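Long-range contact in steroid delta-isomerase (Pseudomonas aeruginosa, PDB 3MSO), which probably isomerises steroids or a related small molecule, as an NTF2-like protein of the SnoaL type, though its natural substrate is not established: residues S82-F87 and I99-F104. Residues are numbered along the deposited sequence; the frame is centred on the assembly and turned at random.
Sequences SVVLEF and IDMIRF
Val83 with Ile102 and Leu85 with Asp100 are the hydrogen-bonded pairs of an antiparallel ladder whose segment axes run at 168°. Each pair is closed by two backbone bonds, the straightest being Leu85 N to Asp100 O at 2.8 Å and 173° at the hydrogen. At the non-hydrogen-bonded pairs CA-H groups add weaker contacts, such as Ser82 CA to Ile102 O at 3.2 Å.

Apolar contacts divide between the two faces. On one, the two methyls of Val84 part: CG1, anti to the backbone N (chi1 160°), meets Ile99 CG2 at 3.7 Å, while CG2 rests on the selenium of Met101, a selenomethionine, with SE 3.6 Å away. On the other, Val83 CG1 lies alongside Ile102 CB and reaches the edge of the Phe104 ring at CE2, 3.9 Å off; Leu85 CD1 meets Ile102 CD1 at 3.8 Å.

Phe87, its CG set between the backbone N and the carbonyl carbon, brings its ring beside the start of 99-104, where CE2 comes 3.5 Å from Ile99 N and lies near the Asp100 carboxylate.

Polar ends find partners beyond the pair: Asp100 OD2 bonds to Tyr71 OH, Ser82 OG to Arg73 of the second subunit.

In this hairpin of strands 82-91 and 94-104, the chemistry implies two roles: backbone bonds set the register, while the Leu85 face packs on helix 9-23 and the Val84 face on the second subunit.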
loop_
_atom_site.group_PDB
_atom_site.type_symbol
_atom_site.label_atom_id
_atom_site.label_comp_id
_atom_site.label_asym_id
_atom_site.label_seq_id
_atom_site.Cartn_x
_atom_site.Cartn_y
_atom_site.Cartn_z
ATOM N N SER B 82 21.394 8.230 19.061
ATOM C CA SER B 82 20.551 7.452 18.167
ATOM C C SER B 82 20.963 5.992 18.143
ATOM O O SER B 82 22.152 5.653 18.181
ATOM C CB SER B 82 20.513 8.045 16.765
ATOM O OG SER B 82 19.569 9.100 16.702
ATOM N N VAL B 83 19.949 5.130 18.080
ATOM C CA VAL B 83 20.082 3.688 18.054
ATOM C C VAL B 83 19.222 3.091 16.942
ATOM O O VAL B 83 18.160 3.633 16.612
ATOM C CB VAL B 83 19.743 3.110 19.461
ATOM C CG1 VAL B 83 18.238 2.997 19.716
ATOM C CG2 VAL B 83 20.440 1.780 19.708
ATOM N N VAL B 84 19.697 2.004 16.346
ATOM C CA VAL B 84 18.933 1.205 15.392
ATOM C C VAL B 84 18.862 -0.200 15.987
ATOM O O VAL B 84 19.903 -0.807 16.290
ATOM C CB VAL B 84 19.460 1.224 13.930
ATOM C CG1 VAL B 84 18.946 0.016 13.137
ATOM C CG2 VAL B 84 19.077 2.522 13.233
ATOM N N LEU B 85 17.627 -0.666 16.220
ATOM C CA LEU B 85 17.356 -2.006 16.747
ATOM C C LEU B 85 16.755 -2.828 15.623
ATOM O O LEU B 85 15.604 -2.590 15.232
ATOM C CB LEU B 85 16.410 -1.977 17.976
ATOM C CG LEU B 85 16.723 -0.953 19.064
ATOM C CD1 LEU B 85 15.603 -0.872 20.065
ATOM C CD2 LEU B 85 18.086 -1.231 19.719
ATOM N N GLU B 86 17.573 -3.723 15.046
ATOM C CA GLU B 86 17.182 -4.620 13.955
ATOM C C GLU B 86 16.313 -5.726 14.545
ATOM O O GLU B 86 16.670 -6.288 15.593
ATOM C CB GLU B 86 18.436 -5.232 13.292
ATOM C CG GLU B 86 18.132 -6.329 12.288
ATOM C CD GLU B 86 19.314 -7.148 11.829
ATOM O OE1 GLU B 86 20.147 -7.545 12.672
ATOM O OE2 GLU B 86 19.375 -7.437 10.617
ATOM N N PHE B 87 15.192 -6.058 13.874
ATOM C CA PHE B 87 14.320 -7.131 14.322
ATOM C C PHE B 87 13.799 -8.002 13.196
ATOM O O PHE B 87 13.741 -7.580 12.029
ATOM C CB PHE B 87 13.140 -6.593 15.182
ATOM C CG PHE B 87 12.134 -5.707 14.465
ATOM C CD1 PHE B 87 11.093 -6.262 13.719
ATOM C CD2 PHE B 87 12.210 -4.319 14.562
ATOM C CE1 PHE B 87 10.167 -5.448 13.065
ATOM C CE2 PHE B 87 11.279 -3.502 13.894
ATOM C CZ PHE B 87 10.282 -4.075 13.135
ATOM N N ILE B 99 13.450 -2.426 11.404
ATOM C CA ILE B 99 14.278 -1.609 12.288
ATOM C C ILE B 99 13.459 -0.628 13.115
ATOM O O ILE B 99 12.512 -0.044 12.619
ATOM C CB ILE B 99 15.461 -0.868 11.579
ATOM C CG1 ILE B 99 14.986 0.120 10.487
ATOM C CG2 ILE B 99 16.523 -1.829 11.074
ATOM C CD1 ILE B 99 15.815 1.456 10.411
ATOM N N ASP B 100 13.848 -0.433 14.378
ATOM C CA ASP B 100 13.313 0.618 15.246
ATOM C C ASP B 100 14.491 1.590 15.271
ATOM O O ASP B 100 15.576 1.197 15.724
ATOM C CB ASP B 100 13.032 0.111 16.682
ATOM C CG ASP B 100 11.828 -0.800 16.810
ATOM O OD1 ASP B 100 10.828 -0.559 16.110
ATOM O OD2 ASP B 100 11.867 -1.725 17.658
HETATM N N MSE B 101 14.337 2.785 14.676
HETATM C CA MSE B 101 15.391 3.800 14.675
HETATM C C MSE B 101 14.971 4.895 15.653
HETATM O O MSE B 101 14.134 5.734 15.333
HETATM C CB MSE B 101 15.701 4.338 13.271
HETATM C CG MSE B 101 16.826 5.397 13.255
HETATM SE SE MSE B 101 17.815 5.419 11.567
HETATM C CE MSE B 101 16.384 5.708 10.343
ATOM N N ILE B 102 15.540 4.835 16.859
ATOM C CA ILE B 102 15.211 5.711 17.981
ATOM C C ILE B 102 16.257 6.809 18.205
ATOM O O ILE B 102 17.452 6.507 18.347
ATOM C CB ILE B 102 14.995 4.863 19.297
ATOM C CG1 ILE B 102 14.147 3.566 19.044
ATOM C CG2 ILE B 102 14.444 5.726 20.453
ATOM C CD1 ILE B 102 14.121 2.591 20.152
ATOM N N ARG B 103 15.784 8.071 18.291
ATOM C CA ARG B 103 16.572 9.250 18.653
ATOM C C ARG B 103 16.098 9.730 20.056
ATOM O O ARG B 103 14.891 9.861 20.301
ATOM C CB ARG B 103 16.433 10.381 17.628
ATOM C CG ARG B 103 17.292 11.603 17.973
ATOM C CD ARG B 103 16.959 12.810 17.133
ATOM N NE ARG B 103 17.630 12.748 15.836
ATOM C CZ ARG B 103 17.013 12.571 14.672
ATOM N NH1 ARG B 103 15.685 12.460 14.620
ATOM N NH2 ARG B 103 17.713 12.527 13.546
ATOM N N PHE B 104 17.064 9.986 20.958
ATOM C CA PHE B 104 16.813 10.434 22.320
ATOM C C PHE B 104 17.330 11.874 22.544
ATOM O O PHE B 104 18.207 12.340 21.804
ATOM C CB PHE B 104 17.558 9.514 23.282
ATOM C CG PHE B 104 17.243 8.050 23.199
ATOM C CD1 PHE B 104 16.215 7.504 23.948
ATOM C CD2 PHE B 104 18.024 7.203 22.436
ATOM C CE1 PHE B 104 15.943 6.140 23.892
ATOM C CE2 PHE B 104 17.764 5.839 22.395
ATOM C CZ PHE B 104 16.726 5.312 23.124
#